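Local coordinates for protein predicted protease of the collagenase family (Methanopyrus kandleri, PDB 5D88) that binds zinc and is probably a peptidase of the U32 family, built on a TIM barrel and paired into a dimer, at residues A[49-60]-A[203-212]; A[79-87]-A[115-125]. All coordinates share one frame; numbering follows the deposited sequence.

Contact 1. Residues A[49-60]-A[203-212]; sequences TEHGVATLLPRY and ERNLFSHATA. With ZN (zinc ion), chain B; ACT (acetate ion), chain C.
Thr211 of helix 203-212 meets three residues of the loop 49-60 with its three side-chain atoms. CB lies against the O and CG2 of Thr49. OG1 accepts a nearly straight bond from the backbone N of Val53 (3.0 Å, 172°) and donates to Phe207 O one turn back, a carbonyl that also takes the helical bond from Thr211 N. With chi1 at 53°, OG1 sits between the backbone N and the carbonyl carbon, and CG2 is sent over one face of the Tyr60 ring, 4.0 Å from its centroid, in a CH-pi contact. Leu57 CB lies over the opposite face. The Tyr60 hydroxyl donates to Thr55 O in the carbonyl plane (2.7 Å) and accepts from Leu57 N, while OH also rests 3.3 Å from CD2 of Phe207. A leucine in place of Tyr60 would probably leave Thr55 O and Leu57 N without their shared hydroxyl and free this turn to shift. The loop is the connection after the second strand of the TIM barrel, held here against helix 200-213, whose other side carries His209, a ligand of the zinc ion. Further along, Leu56 CD2 lies over one face of Phe207, 3.8 Å from the ring centroid, and CD1 reaches the aliphatic part and OE1 of Glu203, whose carboxylate is salt-bridged to Arg229 and Arg231. Arg204, extended from CG to NE, passes Ala54 O; its NH2 bonds to Ile193 O and to O of an acetate ion, probably from the crystallisation liquor (2.9 Å), and NE, weakly, to the acetate OXT, which also accepts from Leu56 N.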
loop_
_atom_site.group_PDB
_atom_site.type_symbol
_atom_site.label_atom_id
_atom_site.label_comp_id
_atom_site.label_asym_id
_atom_site.label_seq_id
_atom_site.Cartn_x
_atom_site.Cartn_y
_atom_site.Cartn_z
ATOM N N THR A 49 13.029 7.828 -12.780
ATOM C CA THR A 49 11.660 8.306 -12.677
ATOM C C THR A 49 10.688 7.554 -13.563
ATOM O O THR A 49 9.617 7.131 -13.108
ATOM C CB THR A 49 11.673 9.786 -13.018
ATOM O OG1 THR A 49 12.682 10.408 -12.202
ATOM C CG2 THR A 49 10.321 10.401 -12.767
ATOM N N GLU A 50 11.003 7.445 -14.850
ATOM C CA GLU A 50 10.034 6.929 -15.798
ATOM C C GLU A 50 9.751 5.439 -15.604
ATOM O O GLU A 50 8.827 4.930 -16.227
ATOM C CB GLU A 50 10.509 7.208 -17.232
ATOM C CG GLU A 50 11.677 6.363 -17.709
ATOM C CD GLU A 50 11.847 6.376 -19.229
ATOM O OE1 GLU A 50 11.015 5.793 -19.955
ATOM O OE2 GLU A 50 12.830 6.959 -19.709
ATOM N N HIS A 51 10.470 4.754 -14.721
ATOM C CA HIS A 51 10.185 3.372 -14.393
ATOM C C HIS A 51 9.428 3.187 -13.087
ATOM O O HIS A 51 9.118 2.042 -12.729
ATOM C CB HIS A 51 11.488 2.598 -14.400
ATOM C CG HIS A 51 12.101 2.572 -15.758
ATOM N ND1 HIS A 51 13.357 3.064 -16.034
ATOM C CD2 HIS A 51 11.584 2.171 -16.940
ATOM C CE1 HIS A 51 13.603 2.929 -17.326
ATOM N NE2 HIS A 51 12.543 2.390 -17.899
ATOM N N GLY A 52 9.084 4.280 -12.396
ATOM C CA GLY A 52 8.218 4.228 -11.233
ATOM C C GLY A 52 8.956 4.366 -9.918
ATOM O O GLY A 52 9.759 3.506 -9.535
ATOM N N VAL A 53 8.681 5.473 -9.232
ATOM C CA VAL A 53 9.284 5.821 -7.952
ATOM C C VAL A 53 8.159 6.154 -6.972
ATOM O O VAL A 53 7.293 6.982 -7.279
ATOM C CB VAL A 53 10.254 7.012 -8.092
ATOM C CG1 VAL A 53 10.855 7.361 -6.724
ATOM C CG2 VAL A 53 11.368 6.671 -9.094
ATOM N N ALA A 54 8.161 5.493 -5.809
ATOM C CA ALA A 54 7.198 5.771 -4.742
ATOM C C ALA A 54 7.708 6.776 -3.721
ATOM O O ALA A 54 6.907 7.452 -3.064
ATOM C CB ALA A 54 6.835 4.475 -4.015
ATOM N N THR A 55 9.017 6.857 -3.533
ATOM C CA THR A 55 9.572 7.829 -2.602
ATOM C C THR A 55 9.141 9.225 -3.034
ATOM O O THR A 55 9.163 9.549 -4.224
ATOM C CB THR A 55 11.096 7.701 -2.570
ATOM O OG1 THR A 55 11.464 6.475 -1.910
ATOM C CG2 THR A 55 11.744 8.813 -1.795
ATOM N N LEU A 56 8.723 10.030 -2.059
ATOM C CA LEU A 56 8.130 11.348 -2.295
ATOM C C LEU A 56 9.228 12.406 -2.274
ATOM O O LEU A 56 9.782 12.725 -1.209
ATOM C CB LEU A 56 7.061 11.650 -1.246
ATOM C CG LEU A 56 5.908 10.645 -1.121
ATOM C CD1 LEU A 56 4.927 11.035 -0.032
ATOM C CD2 LEU A 56 5.178 10.473 -2.452
ATOM N N LEU A 57 9.489 12.998 -3.430
ATOM C CA LEU A 57 10.611 13.899 -3.621
ATOM C C LEU A 57 10.179 15.265 -4.120
ATOM O O LEU A 57 9.092 15.414 -4.685
ATOM C CB LEU A 57 11.604 13.314 -4.628
ATOM C CG LEU A 57 12.154 11.966 -4.205
ATOM C CD1 LEU A 57 13.063 11.431 -5.299
ATOM C CD2 LEU A 57 12.886 12.066 -2.863
ATOM N N PRO A 58 11.036 16.283 -3.939
ATOM C CA PRO A 58 10.761 17.625 -4.495
ATOM C C PRO A 58 10.857 17.701 -6.003
ATOM O O PRO A 58 10.270 18.602 -6.613
ATOM C CB PRO A 58 11.851 18.503 -3.866
ATOM C CG PRO A 58 12.573 17.693 -2.909
ATOM C CD PRO A 58 12.262 16.247 -3.131
ATOM N N ARG A 59 11.648 16.830 -6.611
ATOM C CA ARG A 59 11.824 16.824 -8.054
ATOM C C ARG A 59 12.350 15.455 -8.435
ATOM O O ARG A 59 12.992 14.777 -7.629
ATOM C CB ARG A 59 12.776 17.918 -8.551
ATOM C CG ARG A 59 14.279 17.603 -8.410
ATOM C CD ARG A 59 15.166 18.548 -9.257
ATOM N NE ARG A 59 14.733 18.613 -10.656
ATOM C CZ ARG A 59 15.264 17.939 -11.682
ATOM N NH1 ARG A 59 16.291 17.099 -11.524
ATOM N NH2 ARG A 59 14.740 18.103 -12.894
ATOM N N TYR A 60 12.056 15.060 -9.662
ATOM C CA TYR A 60 12.435 13.752 -10.188
ATOM C C TYR A 60 13.173 13.982 -11.497
ATOM O O TYR A 60 12.683 14.733 -12.357
ATOM C CB TYR A 60 11.212 12.865 -10.421
ATOM C CG TYR A 60 10.460 12.522 -9.172
ATOM C CD1 TYR A 60 9.563 13.432 -8.601
ATOM C CD2 TYR A 60 10.630 11.285 -8.564
ATOM C CE1 TYR A 60 8.860 13.118 -7.454
ATOM C CE2 TYR A 60 9.936 10.963 -7.389
ATOM C CZ TYR A 60 9.055 11.889 -6.846
ATOM O OH TYR A 60 8.344 11.599 -5.701
ATOM N N GLU A 203 -0.524 7.886 -0.965
ATOM C CA GLU A 203 0.191 8.928 -1.684
ATOM C C GLU A 203 1.372 8.354 -2.453
ATOM O O GLU A 203 1.644 8.775 -3.583
ATOM C CB GLU A 203 0.632 10.014 -0.716
ATOM C CG GLU A 203 1.228 11.228 -1.404
ATOM C CD GLU A 203 1.521 12.356 -0.448
ATOM O OE1 GLU A 203 1.752 12.092 0.748
ATOM O OE2 GLU A 203 1.529 13.516 -0.903
ATOM N N ARG A 204 2.064 7.371 -1.875
ATOM C CA ARG A 204 3.151 6.718 -2.593
ATOM C C ARG A 204 2.647 5.878 -3.756
ATOM O O ARG A 204 3.312 5.809 -4.791
ATOM C CB ARG A 204 3.963 5.865 -1.636
ATOM C CG ARG A 204 4.726 6.666 -0.625
ATOM C CD ARG A 204 5.565 5.711 0.098
ATOM N NE ARG A 204 6.467 6.333 1.035
ATOM C CZ ARG A 204 6.709 5.843 2.239
ATOM N NH1 ARG A 204 6.097 4.735 2.667
ATOM N NH2 ARG A 204 7.572 6.454 3.013
ATOM N N ASN A 205 1.466 5.262 -3.622
ATOM C CA ASN A 205 0.849 4.606 -4.773
ATOM C C ASN A 205 0.617 5.614 -5.891
ATOM O O ASN A 205 0.872 5.327 -7.067
ATOM C CB ASN A 205 -0.483 3.958 -4.373
ATOM C CG ASN A 205 -0.329 2.624 -3.636
ATOM O OD1 ASN A 205 0.733 1.989 -3.618
ATOM N ND2 ASN A 205 -1.444 2.167 -3.067
ATOM N N LEU A 206 0.112 6.799 -5.539
ATOM C CA LEU A 206 -0.144 7.840 -6.529
ATOM C C LEU A 206 1.141 8.246 -7.243
ATOM O O LEU A 206 1.184 8.314 -8.472
ATOM C CB LEU A 206 -0.783 9.057 -5.863
ATOM C CG LEU A 206 -1.098 10.242 -6.792
ATOM C CD1 LEU A 206 -2.169 9.893 -7.810
ATOM C CD2 LEU A 206 -1.484 11.473 -5.940
ATOM N N PHE A 207 2.197 8.556 -6.489
ATOM C CA PHE A 207 3.427 8.972 -7.159
ATOM C C PHE A 207 4.050 7.828 -7.969
ATOM O O PHE A 207 4.718 8.080 -8.972
ATOM C CB PHE A 207 4.427 9.524 -6.149
ATOM C CG PHE A 207 4.246 10.968 -5.853
ATOM C CD1 PHE A 207 3.182 11.393 -5.086
ATOM C CD2 PHE A 207 5.127 11.906 -6.367
ATOM C CE1 PHE A 207 3.005 12.740 -4.798
ATOM C CE2 PHE A 207 4.968 13.274 -6.086
ATOM C CZ PHE A 207 3.896 13.690 -5.307
ATOM N N SER A 208 3.869 6.579 -7.537
ATOM C CA SER A 208 4.375 5.434 -8.287
ATOM C C SER A 208 3.863 5.466 -9.712
ATOM O O SER A 208 4.580 5.103 -10.651
ATOM C CB SER A 208 3.938 4.108 -7.632
ATOM O OG SER A 208 4.532 3.893 -6.353
ATOM N N HIS A 209 2.594 5.833 -9.872
ATOM C CA HIS A 209 1.972 5.915 -11.186
ATOM C C HIS A 209 2.351 7.200 -11.904
ATOM O O HIS A 209 2.633 7.192 -13.106
ATOM C CB HIS A 209 0.456 5.839 -11.036
ATOM C CG HIS A 209 -0.069 4.463 -10.828
ATOM N ND1 HIS A 209 -0.360 3.615 -11.872
ATOM C CD2 HIS A 209 -0.399 3.800 -9.700
ATOM C CE1 HIS A 209 -0.825 2.473 -11.390
ATOM N NE2 HIS A 209 -0.869 2.565 -10.076
ATOM N N ALA A 210 2.363 8.315 -11.183
ATOM C CA ALA A 210 2.656 9.591 -11.816
ATOM C C ALA A 210 4.016 9.554 -12.497
ATOM O O ALA A 210 4.155 9.932 -13.667
ATOM C CB ALA A 210 2.594 10.702 -10.773
ATOM N N THR A 211 5.033 9.125 -11.762
ATOM C CA THR A 211 6.381 9.050 -12.300
ATOM C C THR A 211 6.449 8.083 -13.471
ATOM O O THR A 211 6.987 8.414 -14.531
ATOM C CB THR A 211 7.345 8.642 -11.185
ATOM O OG1 THR A 211 6.894 7.434 -10.549
ATOM C CG2 THR A 211 7.441 9.772 -10.137
ATOM N N ALA A 212 5.894 6.880 -13.297
ATOM C CA ALA A 212 5.979 5.851 -14.339
ATOM C C ALA A 212 5.267 6.270 -15.616
ATOM O O ALA A 212 5.690 5.907 -16.729
ATOM C CB ALA A 212 5.375 4.546 -13.834
HETATM ZN ZN ZN B . -1.854 1.381 -8.736
HETATM C C ACT C . 9.385 9.264 1.496
HETATM O O ACT C . 9.583 8.516 2.484
HETATM O OXT ACT C . 8.612 8.824 0.614
HETATM C CH3 ACT C . 10.015 10.626 1.396
HETATM O O HOH W 1 7.051 3.930 -17.577
#

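Contact 2. Residues A[79-87]-A[115-125]; sequences SVQALMDFT and VDGVVVADPYL
Strands 79-83 and 117-120 run parallel, their short axes 32° apart, with Ala82 N bonded to Gly117 O, Val119 N to Ala82 O (2.8 Å, 173°) and Met84 N to Val119 O. Ahead of this ladder Asp116 adds two links to Val80: its N donates to Val80 O, and its OD2 accepts from Val80 N (2.9 Å) through the anti lone pair. The strands are the third and fourth of the eight-stranded barrel, joined through helix 98-113 in a beta-alpha-beta crossover. On the face of Gln81 and Leu83, Leu83 CD1 packs against Val119 CG1 (3.6 Å), and Gln81 lies over Gly117 before its OE1 passes Val119 CG2 to bond with Arg187. The face of Ala82 and Val118 is turned to the helices, Ala82 touching Leu109. Beyond the strands the bent end of Met84, chi3 65°, brings CE to Leu125 CD2. Leu125 CD2 also meets Phe86 CZ at 3.3 Å, while Asp122 OD2, hydrogen-bonded to His93, lies at the ring's edge beside CE1, and OD1 bonds to Tyr225 of the second subunit. A water over the centre of one Phe86 face donates to Met84 O and Phe86 O and accepts from Ala121 N, linking the two segments where the direct backbone ladder has ended.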
loop_
_atom_site.group_PDB
_atom_site.type_symbol
_atom_site.label_atom_id
_atom_site.label_comp_id
_atom_site.label_asym_id
_atom_site.label_seq_id
_atom_site.Cartn_x
_atom_site.Cartn_y
_atom_site.Cartn_z
ATOM N N SER A 79 29.741 4.504 -5.963
ATOM C CA SER A 79 28.794 3.475 -6.372
ATOM C C SER A 79 27.442 4.122 -6.659
ATOM O O SER A 79 27.137 5.216 -6.174
ATOM C CB SER A 79 28.656 2.394 -5.296
ATOM O OG SER A 79 29.901 1.764 -5.069
ATOM N N VAL A 80 26.636 3.445 -7.472
ATOM C CA VAL A 80 25.373 3.992 -7.959
ATOM C C VAL A 80 24.271 2.959 -7.817
ATOM O O VAL A 80 24.377 1.846 -8.348
ATOM C CB VAL A 80 25.475 4.445 -9.428
ATOM C CG1 VAL A 80 24.125 4.926 -9.935
ATOM C CG2 VAL A 80 26.545 5.530 -9.570
ATOM N N GLN A 81 23.182 3.346 -7.168
ATOM C CA GLN A 81 21.982 2.531 -7.160
ATOM C C GLN A 81 20.825 3.305 -7.771
ATOM O O GLN A 81 20.670 4.508 -7.548
ATOM C CB GLN A 81 21.632 2.069 -5.748
ATOM C CG GLN A 81 22.665 1.111 -5.182
ATOM C CD GLN A 81 22.425 0.713 -3.738
ATOM O OE1 GLN A 81 21.645 1.334 -3.016
ATOM N NE2 GLN A 81 23.123 -0.327 -3.302
ATOM N N ALA A 82 20.057 2.605 -8.592
ATOM C CA ALA A 82 18.829 3.133 -9.158
ATOM C C ALA A 82 17.706 2.974 -8.148
ATOM O O ALA A 82 17.510 1.888 -7.598
ATOM C CB ALA A 82 18.475 2.376 -10.443
ATOM N N LEU A 83 16.951 4.045 -7.934
ATOM C CA LEU A 83 15.745 4.011 -7.113
ATOM C C LEU A 83 14.551 3.805 -8.034
ATOM O O LEU A 83 14.201 4.688 -8.828
ATOM C CB LEU A 83 15.609 5.295 -6.296
ATOM C CG LEU A 83 14.404 5.422 -5.361
ATOM C CD1 LEU A 83 14.471 4.372 -4.235
ATOM C CD2 LEU A 83 14.364 6.805 -4.778
ATOM N N MET A 84 13.936 2.634 -7.918
ATOM C CA MET A 84 12.799 2.210 -8.742
ATOM C C MET A 84 11.816 1.522 -7.800
ATOM O O MET A 84 11.480 0.353 -7.944
ATOM C CB MET A 84 13.236 1.275 -9.872
ATOM C CG MET A 84 12.156 1.071 -10.911
ATOM S SD MET A 84 12.738 0.076 -12.282
ATOM C CE MET A 84 13.012 -1.425 -11.411
ATOM N N ASP A 85 11.357 2.262 -6.786
ATOM C CA ASP A 85 10.674 1.651 -5.654
ATOM C C ASP A 85 9.171 1.868 -5.679
ATOM O O ASP A 85 8.543 1.926 -4.626
ATOM C CB ASP A 85 11.264 2.125 -4.329
ATOM C CG ASP A 85 11.042 3.596 -4.046
ATOM O OD1 ASP A 85 10.665 4.362 -4.928
ATOM O OD2 ASP A 85 11.267 3.986 -2.890
ATOM N N PHE A 86 8.580 1.915 -6.866
ATOM C CA PHE A 86 7.133 1.938 -6.981
ATOM C C PHE A 86 6.482 0.860 -6.124
ATOM O O PHE A 86 6.984 -0.266 -6.010
ATOM C CB PHE A 86 6.689 1.778 -8.444
ATOM C CG PHE A 86 7.112 0.496 -9.097
ATOM C CD1 PHE A 86 6.356 -0.652 -8.938
ATOM C CD2 PHE A 86 8.238 0.461 -9.909
ATOM C CE1 PHE A 86 6.710 -1.807 -9.558
ATOM C CE2 PHE A 86 8.608 -0.700 -10.552
ATOM C CZ PHE A 86 7.847 -1.845 -10.372
ATOM N N THR A 87 5.334 1.208 -5.537
ATOM C CA THR A 87 4.563 0.261 -4.748
ATOM C C THR A 87 3.389 -0.315 -5.513
ATOM O O THR A 87 2.684 -1.190 -4.986
ATOM C CB THR A 87 4.089 0.924 -3.450
ATOM O OG1 THR A 87 3.423 2.167 -3.724
ATOM C CG2 THR A 87 5.293 1.155 -2.539
ATOM N N VAL A 115 24.229 0.382 -13.345
ATOM C CA VAL A 115 24.182 0.624 -11.913
ATOM C C VAL A 115 24.712 -0.594 -11.162
ATOM O O VAL A 115 24.791 -1.718 -11.681
ATOM C CB VAL A 115 22.769 0.999 -11.430
ATOM C CG1 VAL A 115 22.266 2.238 -12.156
ATOM C CG2 VAL A 115 21.776 -0.168 -11.577
ATOM N N ASP A 116 25.128 -0.343 -9.923
ATOM C CA ASP A 116 25.617 -1.382 -9.029
ATOM C C ASP A 116 24.501 -2.098 -8.283
ATOM O O ASP A 116 24.696 -3.241 -7.841
ATOM C CB ASP A 116 26.585 -0.769 -8.023
ATOM C CG ASP A 116 27.776 -0.106 -8.700
ATOM O OD1 ASP A 116 28.582 -0.843 -9.301
ATOM O OD2 ASP A 116 27.900 1.142 -8.643
ATOM N N GLY A 117 23.361 -1.445 -8.111
ATOM C CA GLY A 117 22.247 -2.028 -7.396
ATOM C C GLY A 117 20.972 -1.284 -7.719
ATOM O O GLY A 117 20.973 -0.246 -8.394
ATOM N N VAL A 118 19.873 -1.830 -7.207
ATOM C CA VAL A 118 18.538 -1.297 -7.458
ATOM C C VAL A 118 17.760 -1.333 -6.154
ATOM O O VAL A 118 17.770 -2.348 -5.443
ATOM C CB VAL A 118 17.769 -2.069 -8.555
ATOM C CG1 VAL A 118 16.563 -1.261 -8.986
ATOM C CG2 VAL A 118 18.645 -2.366 -9.754
ATOM N N VAL A 119 17.101 -0.218 -5.841
ATOM C CA VAL A 119 16.279 -0.064 -4.652
ATOM C C VAL A 119 14.829 -0.181 -5.091
ATOM O O VAL A 119 14.326 0.671 -5.827
ATOM C CB VAL A 119 16.543 1.278 -3.951
ATOM C CG1 VAL A 119 15.729 1.376 -2.666
ATOM C CG2 VAL A 119 18.052 1.481 -3.666
ATOM N N VAL A 120 14.156 -1.244 -4.647
ATOM C CA VAL A 120 12.816 -1.576 -5.107
ATOM C C VAL A 120 11.936 -1.881 -3.903
ATOM O O VAL A 120 12.418 -2.200 -2.822
ATOM C CB VAL A 120 12.828 -2.782 -6.070
ATOM C CG1 VAL A 120 13.701 -2.474 -7.274
ATOM C CG2 VAL A 120 13.310 -4.056 -5.373
ATOM N N ALA A 121 10.634 -1.832 -4.122
ATOM C CA ALA A 121 9.655 -2.266 -3.137
ATOM C C ALA A 121 8.895 -3.521 -3.533
ATOM O O ALA A 121 8.554 -4.325 -2.672
ATOM C CB ALA A 121 8.653 -1.153 -2.880
ATOM N N ASP A 122 8.582 -3.684 -4.808
ATOM C CA ASP A 122 7.680 -4.729 -5.241
ATOM C C ASP A 122 8.339 -6.087 -5.052
ATOM O O ASP A 122 9.419 -6.320 -5.601
ATOM C CB ASP A 122 7.328 -4.455 -6.700
ATOM C CG ASP A 122 6.245 -5.383 -7.273
ATOM O OD1 ASP A 122 5.955 -6.442 -6.722
ATOM O OD2 ASP A 122 5.678 -5.018 -8.330
ATOM N N PRO A 123 7.744 -6.989 -4.273
ATOM C CA PRO A 123 8.326 -8.323 -4.071
ATOM C C PRO A 123 8.612 -9.080 -5.355
ATOM O O PRO A 123 9.552 -9.894 -5.431
ATOM C CB PRO A 123 7.242 -9.043 -3.257
ATOM C CG PRO A 123 6.390 -8.039 -2.696
ATOM C CD PRO A 123 6.488 -6.806 -3.525
ATOM N N TYR A 124 7.798 -8.867 -6.374
ATOM C CA TYR A 124 8.042 -9.573 -7.625
ATOM C C TYR A 124 9.335 -9.093 -8.273
ATOM O O TYR A 124 10.091 -9.897 -8.836
ATOM C CB TYR A 124 6.836 -9.376 -8.537
ATOM C CG TYR A 124 6.891 -10.043 -9.876
ATOM C CD1 TYR A 124 7.252 -11.379 -10.013
ATOM C CD2 TYR A 124 6.527 -9.347 -11.017
ATOM C CE1 TYR A 124 7.250 -11.987 -11.262
ATOM C CE2 TYR A 124 6.543 -9.946 -12.263
ATOM C CZ TYR A 124 6.898 -11.261 -12.373
ATOM O OH TYR A 124 6.901 -11.843 -13.610
ATOM N N LEU A 125 9.604 -7.779 -8.209
ATOM C CA LEU A 125 10.860 -7.255 -8.733
ATOM C C LEU A 125 12.051 -7.778 -7.950
ATOM O O LEU A 125 13.111 -8.035 -8.529
ATOM C CB LEU A 125 10.870 -5.732 -8.707
ATOM C CG LEU A 125 10.476 -5.078 -10.005
ATOM C CD1 LEU A 125 9.045 -5.506 -10.383
ATOM C CD2 LEU A 125 10.622 -3.592 -9.827
HETATM O O HOH W 2 9.385 -1.374 -6.702
#

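Overall arrangement
The two contacts lie at neighbouring places of one barrel, their centres about 13 Å apart. Along the chain contact 2 is nested within the span closed by contact 1: the loop 49-60 comes first, then strands 79-83 and 117-120, and helix 200-213 last. They touch directly, Thr55 OG1 lying 2.7 Å from Asp85 OD2 and Asn205 OD1 2.7 Å from Thr87 OG1, both probable hydrogen bonds. Residues 79-87 lead straight into Cys88, which binds zinc with His209 of contact 1. The metal is shared with Cys88 and His209 of the second subunit, which both contacts touch, so the barrel's loops and helix 200-213 meet at the dimer interface.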